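Nitrogenase molybdenum-iron protein beta chain (Clostridium pasteurianum, PDB 4WES) forms, together with the alpha chain, the molybdenum-iron component of nitrogenase, which reduces dinitrogen to ammonium, and shares with that chain the ligands of an [8Fe-7S] cluster. Local coordinates at residues 131-136 with 159-164; 173-178 with 244-249; 197-202 with 230-235. One frame throughout, in Å; residues are numbered along the deposited sequence.

In the fold
The three contacts follow the chain from one parallel sheet into the next. Interaction 1 sets strand 133-136, outermost in the first sheet, against the C-terminal part of helix 146-161, which leads on to strand 172-175 in the second. Interactions 2 and 3 both reach that second sheet, through neighbouring strands 172-175 and 198-200, and interaction 3 is nested within the loop that interaction 2 closes. Centres lie about 18 Å apart for interactions 1 and 2, about 13 Å for 1 and 3, and about 12 Å for 2 and 3. Interaction 3 touches both others: Ser162, just after helix 146-161, meets Thr232, and Ser235 in turn bonds to Asn173 of the second sheet.

Interaction 1. Residues 131-136 with 159-164; sequences GKLVIH and NYLSEN
Tyr160 lays its ring over the backbone of Ile135, and this CH-pi contact is central to the packing between 131-136 and 159-164. CA of Ile135 stands 3.7 Å from the centroid of the Tyr160 ring and only 3° off its normal, so the alpha carbon sits almost exactly over the middle of one face. Val134 O and His136 N lie obliquely near the same ring. Aliphatic branches make the remaining apolar contacts: CG2 of Ile135 meets CB of Tyr160 at 3.5 Å, while farther along the strand CD1 of Leu133 meets CD2 of Leu161 at 3.8 Å, methyl against methyl.

These residues join strand 133-136, outermost in the parallel beta sheet of an alpha/beta domain, to the C-terminal part of the helix that follows it, 146-161. Ile135 is paired by backbone hydrogen bonds with Ile100 and Val102 of the adjacent strand 99-104, and Tyr160 packs along the other margin of strand 133-136. The Tyr160 side chain also touches Ile119 of helix 115-125.

Polar contacts gather at the far end of the ring. Tyr160 OH and His136 ND1 share a hydrogen bond of 2.6 Å with an angle of 155°; the hydroxyl lies at the edge of the imidazole, near its plane. The two rings meet rim to rim with their planes nearly perpendicular, neither over the other's face. A chi1 of 90° puts CG of His136 between its own backbone N and carbonyl carbon and directs the ring toward the phenol, and the turn about CB-CG presents ND1. His136 NE2 makes a weak hydrogen bond to Asn138. A water molecule adds a second link, donating to His136 O at 2.8 Å and accepting from Asn159 ND2 at 2.9 Å.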
# COMPACT_ATOMS: atom_id res chain seq x y z
N GLY B 131 5.44 46.49 -14.77
CA GLY B 131 4.56 45.34 -14.67
C GLY B 131 5.13 44.17 -13.90
O GLY B 131 4.41 43.21 -13.64
N LYS B 132 6.41 44.24 -13.56
CA LYS B 132 7.07 43.16 -12.81
C LYS B 132 7.17 43.55 -11.36
O LYS B 132 7.18 44.74 -11.01
CB LYS B 132 8.48 42.89 -13.35
CG LYS B 132 8.51 42.56 -14.82
CD LYS B 132 7.83 41.25 -15.14
CE LYS B 132 8.13 40.79 -16.55
NZ LYS B 132 7.56 39.46 -16.85
N LEU B 133 7.34 42.54 -10.50
CA LEU B 133 7.38 42.77 -9.07
C LEU B 133 8.53 42.02 -8.41
O LEU B 133 8.89 40.91 -8.83
CB LEU B 133 6.08 42.31 -8.42
CG LEU B 133 4.83 43.04 -8.84
CD1 LEU B 133 3.57 42.36 -8.37
CD2 LEU B 133 4.88 44.47 -8.32
N VAL B 134 9.08 42.61 -7.35
CA VAL B 134 10.02 41.93 -6.43
C VAL B 134 9.49 42.09 -5.02
O VAL B 134 9.26 43.21 -4.56
CB VAL B 134 11.44 42.53 -6.51
CG1 VAL B 134 12.37 41.79 -5.54
CG2 VAL B 134 12.00 42.47 -7.93
N ILE B 135 9.25 40.96 -4.37
CA ILE B 135 8.80 40.94 -3.00
C ILE B 135 9.80 40.17 -2.14
O ILE B 135 10.67 39.48 -2.67
CB ILE B 135 7.38 40.34 -2.87
CG1 ILE B 135 7.33 38.84 -3.10
CG2 ILE B 135 6.42 41.06 -3.81
CD1 ILE B 135 6.03 38.22 -2.67
N HIS B 136 9.68 40.27 -0.83
CA HIS B 136 10.60 39.52 0.04
C HIS B 136 9.96 39.16 1.37
O HIS B 136 8.97 39.77 1.81
CB HIS B 136 11.90 40.30 0.34
CG HIS B 136 11.83 41.17 1.55
ND1 HIS B 136 11.20 42.40 1.58
CD2 HIS B 136 12.32 40.96 2.78
CE1 HIS B 136 11.31 42.91 2.80
NE2 HIS B 136 11.98 42.05 3.54
N ASN B 159 2.14 41.53 2.83
CA ASN B 159 2.80 42.82 3.02
C ASN B 159 2.93 43.59 1.71
O ASN B 159 2.65 44.78 1.66
CB ASN B 159 4.21 42.66 3.55
CG ASN B 159 4.30 42.35 5.03
OD1 ASN B 159 3.37 42.57 5.81
ND2 ASN B 159 5.46 41.82 5.43
N TYR B 160 3.33 42.91 0.64
CA TYR B 160 3.55 43.58 -0.64
C TYR B 160 2.35 43.69 -1.53
O TYR B 160 2.25 44.67 -2.26
CB TYR B 160 4.64 42.84 -1.43
CG TYR B 160 6.07 43.17 -1.02
CD1 TYR B 160 6.69 42.54 0.05
CD2 TYR B 160 6.80 44.14 -1.70
CE1 TYR B 160 7.99 42.85 0.41
CE2 TYR B 160 8.10 44.44 -1.37
CZ TYR B 160 8.71 43.79 -0.31
OH TYR B 160 10.01 44.10 -0.02
N LEU B 161 1.45 42.69 -1.50
CA LEU B 161 0.42 42.61 -2.53
C LEU B 161 -1.02 42.93 -2.09
O LEU B 161 -1.76 43.56 -2.83
CB LEU B 161 0.47 41.24 -3.19
CG LEU B 161 1.80 40.89 -3.83
CD1 LEU B 161 1.71 39.52 -4.46
CD2 LEU B 161 2.30 41.93 -4.83
N SER B 162 -1.43 42.44 -0.92
CA SER B 162 -2.86 42.52 -0.59
C SER B 162 -3.31 43.97 -0.49
O SER B 162 -2.66 44.77 0.17
CB SER B 162 -3.13 41.85 0.74
OG SER B 162 -2.72 40.48 0.73
N GLU B 163 -4.45 44.28 -1.10
CA GLU B 163 -4.97 45.66 -1.03
C GLU B 163 -6.48 45.67 -0.98
O GLU B 163 -7.15 44.96 -1.76
CB GLU B 163 -4.47 46.52 -2.17
CG GLU B 163 -5.11 47.91 -2.18
CD GLU B 163 -4.50 48.89 -3.17
OE1 GLU B 163 -3.71 48.46 -4.04
OE2 GLU B 163 -4.82 50.10 -3.07
N ASN B 164 -7.02 46.43 -0.03
CA ASN B 164 -8.45 46.68 0.06
C ASN B 164 -8.73 47.94 -0.74
O ASN B 164 -8.28 49.01 -0.37
CB ASN B 164 -8.82 46.86 1.51
CG ASN B 164 -10.32 47.05 1.71
OD1 ASN B 164 -11.03 47.60 0.86
ND2 ASN B 164 -10.79 46.60 2.87
O HOH W 1 7.95 41.26 3.97

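Interaction 2. Residues 173-178 with 244-249; sequences NVIPGF and YASDLG
Ile175 supplies much of the apolar contact with 244-249, splitting its two branches along the helix. Its CG2 lies 3.6 Å from CB of Ser246. The CD1 methyl of Ile175 runs on to the next turn and rests 4.0 Å from Gly249 C. With no side chain at Gly249, this methyl packs directly on helix backbone. At the other end, Ala245 turns CB into the bend of the chain after the strand, 3.6 Å from CA of Gly177 and 3.5 Å from N of Phe178.

Among polar groups there is proximity but no bond across the contact. OG of Ser246 is 3.1 Å from N of Gly177, at an angle too poor for a hydrogen bond. Turned anti to the serine's carbonyl carbon (chi1 -57°), OG points back toward the start of the helix, where it is hydrogen-bonded to Leu241 O.

Strands 172-175 and 237-241 are parallel neighbours, and helix 243-257 starts directly after the second. The chain leaving the first strand therefore packs on the opening turns of that helix at the carboxyl edge of the sheet, as is typical of a Rossmann-like parallel alpha/beta domain.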
# COMPACT_ATOMS: atom_id res chain seq x y z
N ASN B 173 -10.94 34.15 1.56
CA ASN B 173 -9.54 33.75 1.38
C ASN B 173 -9.30 32.45 2.16
O ASN B 173 -9.82 32.32 3.28
CB ASN B 173 -8.58 34.79 1.92
CG ASN B 173 -8.72 36.13 1.26
OD1 ASN B 173 -8.95 36.22 0.06
ND2 ASN B 173 -8.56 37.18 2.06
N VAL B 174 -8.52 31.54 1.62
CA VAL B 174 -8.09 30.37 2.36
C VAL B 174 -6.58 30.23 2.25
O VAL B 174 -6.04 30.15 1.15
CB VAL B 174 -8.86 29.08 1.96
CG1 VAL B 174 -8.78 28.79 0.47
CG2 VAL B 174 -8.40 27.90 2.80
N ILE B 175 -5.93 30.22 3.41
CA ILE B 175 -4.50 29.95 3.48
C ILE B 175 -4.42 28.50 3.96
O ILE B 175 -4.82 28.21 5.08
CB ILE B 175 -3.76 30.92 4.42
CG1 ILE B 175 -3.98 32.37 3.99
CG2 ILE B 175 -2.30 30.57 4.48
CD1 ILE B 175 -3.49 33.39 5.02
N PRO B 176 -3.95 27.59 3.08
CA PRO B 176 -4.13 26.17 3.34
C PRO B 176 -3.07 25.55 4.25
O PRO B 176 -3.13 24.36 4.53
CB PRO B 176 -4.08 25.57 1.95
CG PRO B 176 -3.10 26.44 1.24
CD PRO B 176 -3.44 27.84 1.72
N GLY B 177 -2.06 26.33 4.62
CA GLY B 177 -0.96 25.84 5.38
C GLY B 177 0.07 25.08 4.55
O GLY B 177 0.02 25.04 3.32
N PHE B 178 1.04 24.48 5.26
CA PHE B 178 2.12 23.74 4.62
C PHE B 178 1.63 22.33 4.35
O PHE B 178 1.98 21.37 5.03
CB PHE B 178 3.39 23.80 5.47
CG PHE B 178 4.56 23.14 4.83
CD1 PHE B 178 5.14 23.66 3.71
CD2 PHE B 178 5.07 21.90 5.31
CE1 PHE B 178 6.23 23.01 3.09
CE2 PHE B 178 6.12 21.30 4.68
CZ PHE B 178 6.70 21.86 3.57
N TYR B 244 0.25 27.29 12.82
CA TYR B 244 1.67 27.52 12.66
C TYR B 244 2.00 28.07 11.28
O TYR B 244 2.81 29.01 11.14
CB TYR B 244 2.48 26.26 12.91
CG TYR B 244 2.67 25.86 14.35
CD1 TYR B 244 1.64 25.33 15.10
CD2 TYR B 244 3.94 25.93 14.94
CE1 TYR B 244 1.83 24.89 16.40
CE2 TYR B 244 4.15 25.47 16.23
CZ TYR B 244 3.11 24.95 16.96
OH TYR B 244 3.31 24.47 18.24
N ALA B 245 1.45 27.45 10.24
CA ALA B 245 1.77 27.84 8.89
C ALA B 245 1.02 29.10 8.43
O ALA B 245 1.53 29.83 7.58
CB ALA B 245 1.45 26.71 7.91
N SER B 246 -0.20 29.29 8.92
CA SER B 246 -1.13 30.17 8.24
C SER B 246 -1.55 31.42 9.03
O SER B 246 -2.00 32.41 8.42
CB SER B 246 -2.38 29.39 7.84
OG SER B 246 -2.02 28.28 7.03
N ASP B 247 -1.44 31.40 10.37
CA ASP B 247 -1.99 32.51 11.14
C ASP B 247 -1.26 33.80 10.89
O ASP B 247 -1.89 34.86 10.87
CB ASP B 247 -1.97 32.22 12.64
CG ASP B 247 -3.21 31.57 13.16
OD1 ASP B 247 -4.11 31.20 12.41
OD2 ASP B 247 -3.27 31.43 14.42
N LEU B 248 0.06 33.77 10.73
CA LEU B 248 0.79 35.03 10.58
C LEU B 248 0.27 35.79 9.36
O LEU B 248 0.01 36.99 9.42
CB LEU B 248 2.29 34.79 10.50
CG LEU B 248 3.12 36.07 10.35
CD1 LEU B 248 3.02 36.97 11.55
CD2 LEU B 248 4.59 35.72 10.09
N GLY B 249 0.11 35.09 8.25
CA GLY B 249 -0.42 35.72 7.06
C GLY B 249 -1.84 36.25 7.26
O GLY B 249 -2.18 37.38 6.86

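Interaction 3. Residues 197-202 with 230-235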
# COMPACT_ATOMS: atom_id res chain seq x y z
N PRO B 197 -17.32 31.10 -3.44
CA PRO B 197 -16.17 31.74 -4.09
C PRO B 197 -15.03 31.97 -3.12
O PRO B 197 -15.27 32.32 -1.95
CB PRO B 197 -16.74 33.08 -4.61
CG PRO B 197 -18.21 32.78 -4.80
CD PRO B 197 -18.57 31.86 -3.66
N TYR B 198 -13.79 31.82 -3.61
CA TYR B 198 -12.64 31.85 -2.73
C TYR B 198 -11.39 32.29 -3.49
O TYR B 198 -11.36 32.27 -4.73
CB TYR B 198 -12.39 30.43 -2.10
CG TYR B 198 -12.00 29.42 -3.15
CD1 TYR B 198 -12.94 28.79 -3.93
CD2 TYR B 198 -10.67 29.19 -3.44
CE1 TYR B 198 -12.56 27.92 -4.94
CE2 TYR B 198 -10.29 28.35 -4.43
CZ TYR B 198 -11.23 27.71 -5.21
OH TYR B 198 -10.84 26.89 -6.23
N ILE B 199 -10.38 32.66 -2.71
CA ILE B 199 -9.02 32.85 -3.21
C ILE B 199 -8.14 31.98 -2.31
O ILE B 199 -8.09 32.23 -1.10
CB ILE B 199 -8.51 34.30 -3.12
CG1 ILE B 199 -9.40 35.24 -3.95
CG2 ILE B 199 -7.07 34.36 -3.62
CD1 ILE B 199 -9.15 36.70 -3.64
N MET B 200 -7.48 30.97 -2.85
CA MET B 200 -6.51 30.18 -2.10
C MET B 200 -5.12 30.73 -2.33
O MET B 200 -4.76 30.96 -3.48
CB MET B 200 -6.55 28.72 -2.51
CG MET B 200 -5.53 27.87 -1.76
SD MET B 200 -5.58 26.13 -2.13
CE MET B 200 -6.99 25.69 -1.18
N PHE B 201 -4.34 30.92 -1.27
CA PHE B 201 -2.95 31.25 -1.46
C PHE B 201 -2.12 30.80 -0.26
O PHE B 201 -2.60 30.86 0.88
CB PHE B 201 -2.77 32.75 -1.70
CG PHE B 201 -2.90 33.61 -0.50
CD1 PHE B 201 -4.17 33.97 -0.02
CD2 PHE B 201 -1.79 34.20 0.08
CE1 PHE B 201 -4.31 34.80 1.07
CE2 PHE B 201 -1.93 35.06 1.17
CZ PHE B 201 -3.19 35.35 1.65
N PRO B 202 -0.86 30.42 -0.49
CA PRO B 202 -0.30 29.93 -1.76
C PRO B 202 -1.08 28.71 -2.29
O PRO B 202 -1.86 28.10 -1.54
CB PRO B 202 1.14 29.53 -1.40
CG PRO B 202 1.38 30.13 -0.04
CD PRO B 202 0.05 30.13 0.63
N LYS B 230 -3.46 40.36 -4.94
CA LYS B 230 -3.85 41.73 -4.60
C LYS B 230 -5.28 41.78 -4.06
O LYS B 230 -5.56 42.45 -3.04
CB LYS B 230 -3.71 42.66 -5.81
CG LYS B 230 -2.28 42.87 -6.26
CD LYS B 230 -2.23 43.75 -7.50
CE LYS B 230 -0.82 43.94 -7.99
NZ LYS B 230 -0.76 44.75 -9.24
N ASP B 231 -6.17 41.05 -4.71
CA ASP B 231 -7.58 41.09 -4.41
C ASP B 231 -7.96 40.44 -3.08
O ASP B 231 -9.10 40.60 -2.62
CB ASP B 231 -8.37 40.45 -5.56
CG ASP B 231 -9.84 40.87 -5.58
OD1 ASP B 231 -10.13 42.10 -5.50
OD2 ASP B 231 -10.70 39.98 -5.73
N THR B 232 -7.00 39.75 -2.45
CA THR B 232 -7.26 39.18 -1.12
C THR B 232 -7.66 40.24 -0.08
O THR B 232 -8.36 39.93 0.89
CB THR B 232 -6.05 38.41 -0.56
OG1 THR B 232 -4.90 39.25 -0.51
CG2 THR B 232 -5.78 37.19 -1.39
N GLY B 233 -7.26 41.49 -0.30
CA GLY B 233 -7.67 42.55 0.59
C GLY B 233 -9.14 42.95 0.49
O GLY B 233 -9.64 43.71 1.33
N ASN B 234 -9.82 42.46 -0.56
CA ASN B 234 -11.24 42.77 -0.81
C ASN B 234 -12.19 41.67 -0.40
O ASN B 234 -13.38 41.76 -0.63
CB ASN B 234 -11.42 43.07 -2.29
CG ASN B 234 -10.85 44.42 -2.67
OD1 ASN B 234 -11.02 45.42 -1.94
ND2 ASN B 234 -10.18 44.48 -3.82
N SER B 235 -11.67 40.63 0.24
CA SER B 235 -12.46 39.47 0.63
C SER B 235 -13.26 39.70 1.91
O SER B 235 -13.00 40.65 2.65
CB SER B 235 -11.56 38.23 0.74
OG SER B 235 -10.94 38.03 -0.51
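Ser235 OG is gripped by two amides, with hydrogen bonds to Asn173 OD1 and Asn169 ND2, and it also meets the CD1 methyl of Ile199 at 3.8 Å. The site lies beside an all-parallel beta sheet in an alpha/beta domain: strand 198-200 is outermost, strand 172-175 lies beside it, and segment 230-235 carries the chain from helix 226-231 through a 3-10 turn toward strand 237-241, on the far side of 172-175.

Ile199 is the main apolar contributor from the strand. Its CD1 projects over the turn and reaches the carbonyl carbon of Asp231 at 4.0 Å, besides Ser235 OG, while its CG2 meets CG2 of Thr232 at 3.8 Å. The side chains of Ile199 and Thr232 cross at about a right angle.

That threonine methyl is shared. The side chains of Phe201 and Thr232 approach each other from opposite directions, bringing Phe201 CE1 to 3.7 Å from Thr232 CG2, with the methyl placed obliquely to the ring. CG of Phe201 is held between its backbone N and carbonyl carbon (chi1 75°), which swings the ring toward the turn; Val154 and Ile157 of helix 146-161 also pack against this side chain. Thr232 thus sorts its two branches: CG2 enters the apolar contact with Ile199 and Phe201, and OG1 is taken up by hydrogen bonds to Leu229 O and Ser162 OG.

The turn itself is held by backbone and side-chain bonds together. Asn234 N bonds to Asp231 O at 2.9 Å, and the carboxylate of Asp231 spans two amides. OD2 is bonded to Asn169 ND2, the same nitrogen that serves Ser235. Asn234 ND2 donates to Asp231 OD1 at 2.9 Å and 171°, arriving on the anti side and 30° out of the carboxylate plane.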